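Long-range contact in centromeric protein-C, isoform A (Drosophila melanogaster, PDB 6O2K), which probably acts as an adaptor between chromatin and kinetochore proteins, this chain being its dimer-forming cupin domain: residues 42-54 and 66-78. Sequence-based numbering, arbitrary orientation.
Sequences ELIFCQVDGIDYA and YMRFKPYQKRSMK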
ATOM      1  N   GLU B  42     -14.446  -4.706   2.583  1.00 20.37           N
ATOM      2  CA  GLU B  42     -15.222  -4.779   1.348  1.00 24.77           C
ATOM      3  C   GLU B  42     -14.513  -5.551   0.238  1.00 29.47           C
ATOM      4  O   GLU B  42     -15.164  -5.923  -0.744  1.00 30.59           O
ATOM      5  CB  GLU B  42     -15.549  -3.354   0.872  1.00 30.67           C
ATOM      6  CG  GLU B  42     -16.646  -3.243  -0.184  1.00 38.24           C
ATOM      7  CD  GLU B  42     -16.767  -1.839  -0.773  1.00 39.35           C
ATOM      8  OE1 GLU B  42     -16.001  -0.942  -0.363  1.00 36.50           O
ATOM      9  OE2 GLU B  42     -17.631  -1.627  -1.651  1.00 41.92           O
ATOM     10  N   LEU B  43     -13.211  -5.803   0.366  1.00 27.04           N
ATOM     11  CA  LEU B  43     -12.461  -6.462  -0.697  1.00 27.51           C
ATOM     12  C   LEU B  43     -12.984  -7.871  -0.926  1.00 32.08           C
ATOM     13  O   LEU B  43     -13.331  -8.574   0.023  1.00 37.52           O
ATOM     14  CB  LEU B  43     -10.980  -6.539  -0.333  1.00 23.91           C
ATOM     15  CG  LEU B  43     -10.207  -5.230  -0.208  1.00 21.27           C
ATOM     16  CD1 LEU B  43      -8.864  -5.503   0.426  1.00 18.73           C
ATOM     17  CD2 LEU B  43     -10.044  -4.608  -1.584  1.00 24.76           C
ATOM     18  N   ILE B  44     -13.019  -8.288  -2.190  1.00 26.83           N
ATOM     19  CA  ILE B  44     -13.344  -9.669  -2.546  1.00 32.77           C
ATOM     20  C   ILE B  44     -12.475 -10.060  -3.732  1.00 25.77           C
ATOM     21  O   ILE B  44     -12.373  -9.311  -4.708  1.00 29.06           O
ATOM     22  CB  ILE B  44     -14.843  -9.872  -2.864  1.00 39.62           C
ATOM     23  CG1 ILE B  44     -15.703  -9.699  -1.602  1.00 46.95           C
ATOM     24  CG2 ILE B  44     -15.079 -11.257  -3.460  1.00 41.38           C
ATOM     25  CD1 ILE B  44     -15.444 -10.748  -0.517  1.00 49.33           C
ATOM     26  N   PHE B  45     -11.820 -11.215  -3.621  1.00 28.81           N
ATOM     27  CA  PHE B  45     -10.916 -11.691  -4.659  1.00 27.54           C
ATOM     28  C   PHE B  45     -11.692 -12.416  -5.759  1.00 29.39           C
ATOM     29  O   PHE B  45     -12.584 -13.222  -5.475  1.00 33.67           O
ATOM     30  CB  PHE B  45      -9.875 -12.628  -4.044  1.00 32.85           C
ATOM     31  CG  PHE B  45      -8.739 -11.916  -3.357  1.00 31.33           C
ATOM     32  CD1 PHE B  45      -7.645 -11.461  -4.079  1.00 29.99           C
ATOM     33  CD2 PHE B  45      -8.776 -11.687  -1.989  1.00 27.45           C
ATOM     34  CE1 PHE B  45      -6.602 -10.809  -3.449  1.00 33.52           C
ATOM     35  CE2 PHE B  45      -7.730 -11.028  -1.355  1.00 28.59           C
ATOM     36  CZ  PHE B  45      -6.645 -10.589  -2.086  1.00 29.78           C
ATOM     37  N   CYS B  46     -11.349 -12.121  -7.011  1.00 31.85           N
ATOM     38  CA  CYS B  46     -11.860 -12.800  -8.196  1.00 39.82           C
ATOM     39  C   CYS B  46     -10.679 -13.362  -8.978  1.00 37.87           C
ATOM     40  O   CYS B  46      -9.632 -12.719  -9.078  1.00 33.13           O
ATOM     41  CB  CYS B  46     -12.673 -11.840  -9.081  1.00 51.34           C
ATOM     42  SG  CYS B  46     -11.685 -10.544  -9.913  1.00 63.23           S
ATOM     43  N   GLN B  47     -10.827 -14.563  -9.529  1.00 37.05           N
ATOM     44  CA  GLN B  47      -9.718 -15.222 -10.204  1.00 34.87           C
ATOM     45  C   GLN B  47      -9.803 -14.976 -11.703  1.00 34.90           C
ATOM     46  O   GLN B  47     -10.841 -15.231 -12.322  1.00 37.16           O
ATOM     47  CB  GLN B  47      -9.702 -16.723  -9.909  1.00 45.28           C
ATOM     48  CG  GLN B  47      -8.306 -17.334  -9.977  1.00 49.24           C
ATOM     49  CD  GLN B  47      -8.304 -18.838  -9.793  1.00 53.35           C
ATOM     50  OE1 GLN B  47      -7.576 -19.370  -8.952  1.00 62.98           O
ATOM     51  NE2 GLN B  47      -9.111 -19.535 -10.579  1.00 44.44           N
ATOM     52  N   VAL B  48      -8.712 -14.480 -12.279  1.00 33.65           N
ATOM     53  CA  VAL B  48      -8.573 -14.294 -13.720  1.00 34.30           C
ATOM     54  C   VAL B  48      -7.287 -14.979 -14.152  1.00 35.34           C
ATOM     55  O   VAL B  48      -6.201 -14.642 -13.653  1.00 30.78           O
ATOM     56  CB  VAL B  48      -8.548 -12.809 -14.120  1.00 39.20           C
ATOM     57  CG1 VAL B  48      -8.264 -12.662 -15.623  1.00 40.86           C
ATOM     58  CG2 VAL B  48      -9.846 -12.122 -13.740  1.00 40.19           C
ATOM     59  N   ASP B  49      -7.402 -15.931 -15.084  1.00 30.31           N
ATOM     60  CA  ASP B  49      -6.253 -16.676 -15.588  1.00 30.39           C
ATOM     61  C   ASP B  49      -5.456 -17.283 -14.440  1.00 36.63           C
ATOM     62  O   ASP B  49      -4.223 -17.327 -14.455  1.00 38.43           O
ATOM     63  CB  ASP B  49      -5.371 -15.791 -16.468  1.00 37.74           C
ATOM     64  CG  ASP B  49      -5.885 -15.700 -17.881  1.00 35.14           C
ATOM     65  OD1 ASP B  49      -6.609 -16.628 -18.280  1.00 37.56           O
ATOM     66  OD2 ASP B  49      -5.563 -14.718 -18.586  1.00 37.60           O
ATOM     67  N   GLY B  50      -6.176 -17.730 -13.419  1.00 28.43           N
ATOM     68  CA  GLY B  50      -5.575 -18.398 -12.285  1.00 36.72           C
ATOM     69  C   GLY B  50      -4.956 -17.498 -11.239  1.00 37.51           C
ATOM     70  O   GLY B  50      -4.422 -18.014 -10.248  1.00 37.77           O
ATOM     71  N   ILE B  51      -4.993 -16.177 -11.417  1.00 37.99           N
ATOM     72  CA  ILE B  51      -4.444 -15.243 -10.438  1.00 32.66           C
ATOM     73  C   ILE B  51      -5.596 -14.566  -9.717  1.00 32.80           C
ATOM     74  O   ILE B  51      -6.574 -14.159 -10.361  1.00 24.20           O
ATOM     75  CB  ILE B  51      -3.538 -14.196 -11.105  1.00 35.22           C
ATOM     76  CG1 ILE B  51      -2.316 -14.876 -11.706  1.00 39.93           C
ATOM     77  CG2 ILE B  51      -3.114 -13.139 -10.098  1.00 33.56           C
ATOM     78  CD1 ILE B  51      -1.863 -14.235 -12.947  1.00 42.39           C
ATOM     79  N   ASP B  52      -5.490 -14.431  -8.387  1.00 28.41           N
ATOM     80  CA  ASP B  52      -6.565 -13.808  -7.621  1.00 28.84           C
ATOM     81  C   ASP B  52      -6.327 -12.299  -7.561  1.00 27.56           C
ATOM     82  O   ASP B  52      -5.225 -11.862  -7.231  1.00 31.68           O
ATOM     83  CB  ASP B  52      -6.644 -14.408  -6.209  1.00 26.61           C
ATOM     84  CG  ASP B  52      -7.313 -15.792  -6.180  1.00 37.18           C
ATOM     85  OD1 ASP B  52      -7.047 -16.580  -5.236  1.00 35.60           O
ATOM     86  OD2 ASP B  52      -8.104 -16.093  -7.098  1.00 34.11           O
ATOM     87  N   TYR B  53      -7.344 -11.503  -7.903  1.00 23.57           N
ATOM     88  CA  TYR B  53      -7.262 -10.046  -7.862  1.00 23.26           C
ATOM     89  C   TYR B  53      -8.342  -9.486  -6.944  1.00 27.15           C
ATOM     90  O   TYR B  53      -9.479  -9.962  -6.955  1.00 24.58           O
ATOM     91  CB  TYR B  53      -7.448  -9.422  -9.252  1.00 26.00           C
ATOM     92  CG  TYR B  53      -6.423  -9.828 -10.270  1.00 20.92           C
ATOM     93  CD1 TYR B  53      -6.625 -10.942 -11.074  1.00 24.65           C
ATOM     94  CD2 TYR B  53      -5.255  -9.086 -10.441  1.00 22.14           C
ATOM     95  CE1 TYR B  53      -5.687 -11.315 -12.024  1.00 28.11           C
ATOM     96  CE2 TYR B  53      -4.306  -9.449 -11.386  1.00 25.10           C
ATOM     97  CZ  TYR B  53      -4.530 -10.569 -12.173  1.00 23.34           C
ATOM     98  OH  TYR B  53      -3.605 -10.949 -13.118  1.00 28.65           O
ATOM     99  N   ALA B  54      -8.010  -8.444  -6.183  1.00 24.71           N
ATOM    100  CA  ALA B  54      -9.038  -7.733  -5.430  1.00 20.57           C
ATOM    101  C   ALA B  54      -8.721  -6.248  -5.430  1.00 25.58           C
ATOM    102  O   ALA B  54      -7.654  -5.847  -4.961  1.00 26.84           O
ATOM    103  CB  ALA B  54      -9.147  -8.273  -3.994  1.00 24.54           C
ATOM    104  N   TYR B  66      -4.865  -5.617  -5.022  1.00 17.77           N
ATOM    105  CA  TYR B  66      -3.927  -6.669  -4.658  1.00 19.83           C
ATOM    106  C   TYR B  66      -3.982  -7.790  -5.679  1.00 20.85           C
ATOM    107  O   TYR B  66      -5.060  -8.139  -6.180  1.00 21.95           O
ATOM    108  CB  TYR B  66      -4.227  -7.254  -3.261  1.00 21.38           C
ATOM    109  CG  TYR B  66      -4.164  -6.217  -2.163  1.00 19.94           C
ATOM    110  CD1 TYR B  66      -2.955  -5.850  -1.599  1.00 19.64           C
ATOM    111  CD2 TYR B  66      -5.327  -5.598  -1.704  1.00 18.80           C
ATOM    112  CE1 TYR B  66      -2.897  -4.872  -0.593  1.00 20.69           C
ATOM    113  CE2 TYR B  66      -5.287  -4.646  -0.708  1.00 19.12           C
ATOM    114  CZ  TYR B  66      -4.070  -4.280  -0.160  1.00 19.82           C
ATOM    115  OH  TYR B  66      -4.053  -3.313   0.823  1.00 17.30           O
ATOM    116  N   MET B  67      -2.810  -8.356  -5.964  1.00 19.80           N
ATOM    117  CA  MET B  67      -2.667  -9.606  -6.694  1.00 24.19           C
ATOM    118  C   MET B  67      -2.154 -10.671  -5.738  1.00 22.92           C
ATOM    119  O   MET B  67      -1.128 -10.469  -5.077  1.00 20.23           O
ATOM    120  CB  MET B  67      -1.691  -9.453  -7.860  1.00 18.39           C
ATOM    121  CG  MET B  67      -2.027  -8.354  -8.826  1.00 18.87           C
ATOM    122  SD  MET B  67      -0.870  -8.444 -10.216  1.00 24.27           S
ATOM    123  CE  MET B  67      -1.049  -6.807 -10.937  1.00 23.00           C
ATOM    124  N   ARG B  68      -2.866 -11.797  -5.679  1.00 18.89           N
ATOM    125  CA  ARG B  68      -2.535 -12.951  -4.856  1.00 23.34           C
ATOM    126  C   ARG B  68      -2.063 -14.060  -5.787  1.00 24.00           C
ATOM    127  O   ARG B  68      -2.808 -14.481  -6.696  1.00 25.80           O
ATOM    128  CB  ARG B  68      -3.745 -13.414  -4.034  1.00 22.74           C
ATOM    129  CG  ARG B  68      -3.485 -14.648  -3.188  1.00 26.76           C
ATOM    130  CD  ARG B  68      -4.787 -15.377  -2.856  1.00 32.84           C
ATOM    131  NE  ARG B  68      -5.486 -14.758  -1.735  1.00 36.79           N
ATOM    132  CZ  ARG B  68      -6.799 -14.813  -1.549  1.00 37.57           C
ATOM    133  NH1 ARG B  68      -7.336 -14.228  -0.493  1.00 32.23           N
ATOM    134  NH2 ARG B  68      -7.579 -15.447  -2.416  1.00 33.92           N
ATOM    135  N   PHE B  69      -0.827 -14.509  -5.564  1.00 21.71           N
ATOM    136  CA  PHE B  69      -0.163 -15.504  -6.391  1.00 23.00           C
ATOM    137  C   PHE B  69      -0.021 -16.799  -5.613  1.00 25.61           C
ATOM    138  O   PHE B  69       0.476 -16.807  -4.479  1.00 24.49           O
ATOM    139  CB  PHE B  69       1.239 -15.063  -6.820  1.00 23.55           C
ATOM    140  CG  PHE B  69       1.269 -14.050  -7.929  1.00 23.83           C
ATOM    141  CD1 PHE B  69       0.817 -12.760  -7.714  1.00 24.74           C
ATOM    142  CD2 PHE B  69       1.794 -14.381  -9.175  1.00 25.26           C
ATOM    143  CE1 PHE B  69       0.882 -11.804  -8.725  1.00 21.26           C
ATOM    144  CE2 PHE B  69       1.860 -13.436 -10.200  1.00 22.67           C
ATOM    145  CZ  PHE B  69       1.387 -12.147  -9.971  1.00 23.29           C
ATOM    146  N   LYS B  70      -0.403 -17.888  -6.258  1.00 27.30           N
ATOM    147  CA  LYS B  70      -0.178 -19.207  -5.744  1.00 30.14           C
ATOM    148  C   LYS B  70       1.318 -19.512  -5.762  1.00 25.27           C
ATOM    149  O   LYS B  70       2.087 -18.810  -6.416  1.00 24.33           O
ATOM    150  CB  LYS B  70      -0.945 -20.207  -6.591  1.00 34.33           C
ATOM    151  CG  LYS B  70      -2.392 -19.954  -6.557  1.00 40.16           C
ATOM    152  CD  LYS B  70      -2.762 -20.183  -5.139  1.00 54.01           C
ATOM    153  CE  LYS B  70      -4.245 -20.020  -5.008  1.00 62.35           C
ATOM    154  NZ  LYS B  70      -4.557 -20.231  -3.590  1.00 64.87           N
ATOM    155  N   PRO B  71       1.766 -20.557  -5.065  1.00 27.85           N
ATOM    156  CA  PRO B  71       3.203 -20.871  -5.067  1.00 31.71           C
ATOM    157  C   PRO B  71       3.755 -21.007  -6.477  1.00 32.94           C
ATOM    158  O   PRO B  71       3.221 -21.747  -7.302  1.00 32.61           O
ATOM    159  CB  PRO B  71       3.276 -22.201  -4.309  1.00 33.91           C
ATOM    160  CG  PRO B  71       2.121 -22.178  -3.405  1.00 37.03           C
ATOM    161  CD  PRO B  71       1.027 -21.420  -4.121  1.00 30.79           C
ATOM    162  N   TYR B  72       4.819 -20.250  -6.757  1.00 29.17           N
ATOM    163  CA  TYR B  72       5.542 -20.259  -8.027  1.00 33.92           C
ATOM    164  C   TYR B  72       4.674 -19.872  -9.219  1.00 31.31           C
ATOM    165  O   TYR B  72       5.088 -20.075 -10.368  1.00 32.34           O
ATOM    166  CB  TYR B  72       6.188 -21.623  -8.304  1.00 31.47           C
ATOM    167  CG  TYR B  72       7.260 -22.027  -7.321  1.00 36.59           C
ATOM    168  CD1 TYR B  72       8.339 -21.196  -7.055  1.00 30.92           C
ATOM    169  CD2 TYR B  72       7.200 -23.255  -6.671  1.00 40.55           C
ATOM    170  CE1 TYR B  72       9.326 -21.572  -6.166  1.00 35.18           C
ATOM    171  CE2 TYR B  72       8.179 -23.637  -5.778  1.00 42.77           C
ATOM    172  CZ  TYR B  72       9.242 -22.792  -5.533  1.00 40.73           C
ATOM    173  OH  TYR B  72      10.223 -23.170  -4.643  1.00 44.93           O
ATOM    174  N   GLN B  73       3.485 -19.329  -8.987  1.00 29.06           N
ATOM    175  CA  GLN B  73       2.598 -18.987 -10.086  1.00 30.38           C
ATOM    176  C   GLN B  73       3.158 -17.825 -10.899  1.00 29.05           C
ATOM    177  O   GLN B  73       3.783 -16.904 -10.356  1.00 25.83           O
ATOM    178  CB  GLN B  73       1.211 -18.641  -9.554  1.00 29.80           C
ATOM    179  CG  GLN B  73       0.183 -18.476 -10.651  1.00 35.37           C
ATOM    180  CD  GLN B  73      -1.215 -18.317 -10.106  1.00 37.89           C
ATOM    181  OE1 GLN B  73      -1.406 -17.847  -8.985  1.00 34.02           O
ATOM    182  NE2 GLN B  73      -2.206 -18.712 -10.897  1.00 39.88           N
ATOM    183  N   LYS B  74       2.924 -17.874 -12.212  1.00 23.91           N
ATOM    184  CA  LYS B  74       3.319 -16.823 -13.142  1.00 27.44           C
ATOM    185  C   LYS B  74       2.097 -16.043 -13.604  1.00 26.31           C
ATOM    186  O   LYS B  74       1.044 -16.630 -13.887  1.00 29.59           O
ATOM    187  CB  LYS B  74       4.009 -17.397 -14.380  1.00 29.84           C
ATOM    188  CG  LYS B  74       5.206 -18.287 -14.137  1.00 34.85           C
ATOM    189  CD  LYS B  74       5.704 -18.844 -15.479  1.00 39.20           C
ATOM    190  CE  LYS B  74       7.064 -19.516 -15.363  1.00 43.80           C
ATOM    191  NZ  LYS B  74       7.492 -20.123 -16.650  1.00 49.77           N
ATOM    192  N   ARG B  75       2.247 -14.724 -13.691  1.00 24.78           N
ATOM    193  CA  ARG B  75       1.341 -13.870 -14.448  1.00 22.44           C
ATOM    194  C   ARG B  75       1.993 -13.577 -15.787  1.00 24.28           C
ATOM    195  O   ARG B  75       3.107 -13.046 -15.828  1.00 26.19           O
ATOM    196  CB  ARG B  75       1.046 -12.563 -13.711  1.00 23.70           C
ATOM    197  CG  ARG B  75       0.016 -11.664 -14.416  1.00 21.74           C
ATOM    198  CD  ARG B  75      -0.227 -10.417 -13.578  1.00 19.93           C
ATOM    199  NE  ARG B  75      -1.307  -9.549 -14.067  1.00 23.74           N
ATOM    200  CZ  ARG B  75      -1.115  -8.355 -14.629  1.00 22.51           C
ATOM    201  NH1 ARG B  75       0.109  -7.897 -14.815  1.00 19.43           N
ATOM    202  NH2 ARG B  75      -2.148  -7.617 -15.006  1.00 21.20           N
ATOM    203  N   SER B  76       1.303 -13.911 -16.875  1.00 21.71           N
ATOM    204  CA  SER B  76       1.932 -13.785 -18.179  1.00 26.67           C
ATOM    205  C   SER B  76       2.169 -12.318 -18.530  1.00 28.18           C
ATOM    206  O   SER B  76       1.581 -11.401 -17.949  1.00 24.39           O
ATOM    207  CB  SER B  76       1.086 -14.476 -19.256  1.00 32.82           C
ATOM    208  OG  SER B  76      -0.186 -13.866 -19.396  1.00 38.36           O
ATOM    209  N   MET B  77       3.072 -12.119 -19.492  1.00 25.83           N
ATOM    210  CA  MET B  77       3.443 -10.799 -20.000  1.00 29.74           C
ATOM    211  C   MET B  77       2.230  -9.948 -20.355  1.00 27.60           C
ATOM    212  O   MET B  77       1.333 -10.389 -21.079  1.00 26.64           O
ATOM    213  CB  MET B  77       4.327 -10.981 -21.240  1.00 39.83           C
ATOM    214  CG  MET B  77       4.951  -9.707 -21.797  1.00 50.17           C
ATOM    215  SD  MET B  77       3.935  -8.988 -23.120  1.00 62.23           S
ATOM    216  CE  MET B  77       4.422  -9.984 -24.536  1.00 56.53           C
ATOM    217  N   LYS B  78       2.222  -8.712 -19.854  1.00 26.54           N
ATOM    218  CA  LYS B  78       1.246  -7.690 -20.210  1.00 24.91           C
ATOM    219  C   LYS B  78       1.979  -6.411 -20.597  1.00 22.59           C
ATOM    220  O   LYS B  78       3.082  -6.145 -20.106  1.00 23.97           O
ATOM    221  CB  LYS B  78       0.296  -7.356 -19.046  1.00 22.51           C
ATOM    222  CG  LYS B  78      -0.312  -8.554 -18.338  1.00 25.92           C
ATOM    223  CD  LYS B  78      -1.375  -9.225 -19.195  1.00 26.44           C
ATOM    224  CE  LYS B  78      -2.057 -10.350 -18.409  1.00 27.37           C
ATOM    225  NZ  LYS B  78      -3.084 -11.042 -19.218  1.00 30.42           N
TER
HETATM  226  O   HOH W   1      -3.369 -13.733 -18.409  1.00 35.77           O
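In the hairpin formed by strands 51-55 and 64-69, next to the edge strand 46-48 of the larger sheet of the cupin domain, segments 51-54 and 66-69 run antiparallel, their axes 4.7 Å apart. Arg68 N to Asp52 O (2.8 Å) and the reciprocal Ala54-Tyr66 bonds fix the register. Arg68 NH2 forms a hydrogen-bonded salt bridge with Asp52 OD1 (3.1 Å), within the guanidinium plane but from above the carboxylate, the two planes being 83° apart. A bend at chi3 (-81°) brings that guanidinium over Phe45, CZ lying 3.9 Å from the ring centroid with planes 29° apart, a stacked cation-pi contact; Ala54 CB covers the opposite ring face. Arg68 NE and NH1 also bond Leu18 O and Trp17 O of helix 6-19. An alanine in place of Arg68 is likely to leave Asp52 without its salt-bridge partner, those carbonyls without their donors, and a gap over Phe45. Beside Met67, the Tyr53 ring touches CG with CE2 and accepts a hydrogen bond at OH from Arg75 NE (2.9 Å), on the second sheet. Ile51 CD1 packs on Arg75 CB (3.4 Å). After the hairpin, the type II turn Lys70-Gln73 leads into strand 74-79 of the other sheet, as in two-sheet cupin barrels.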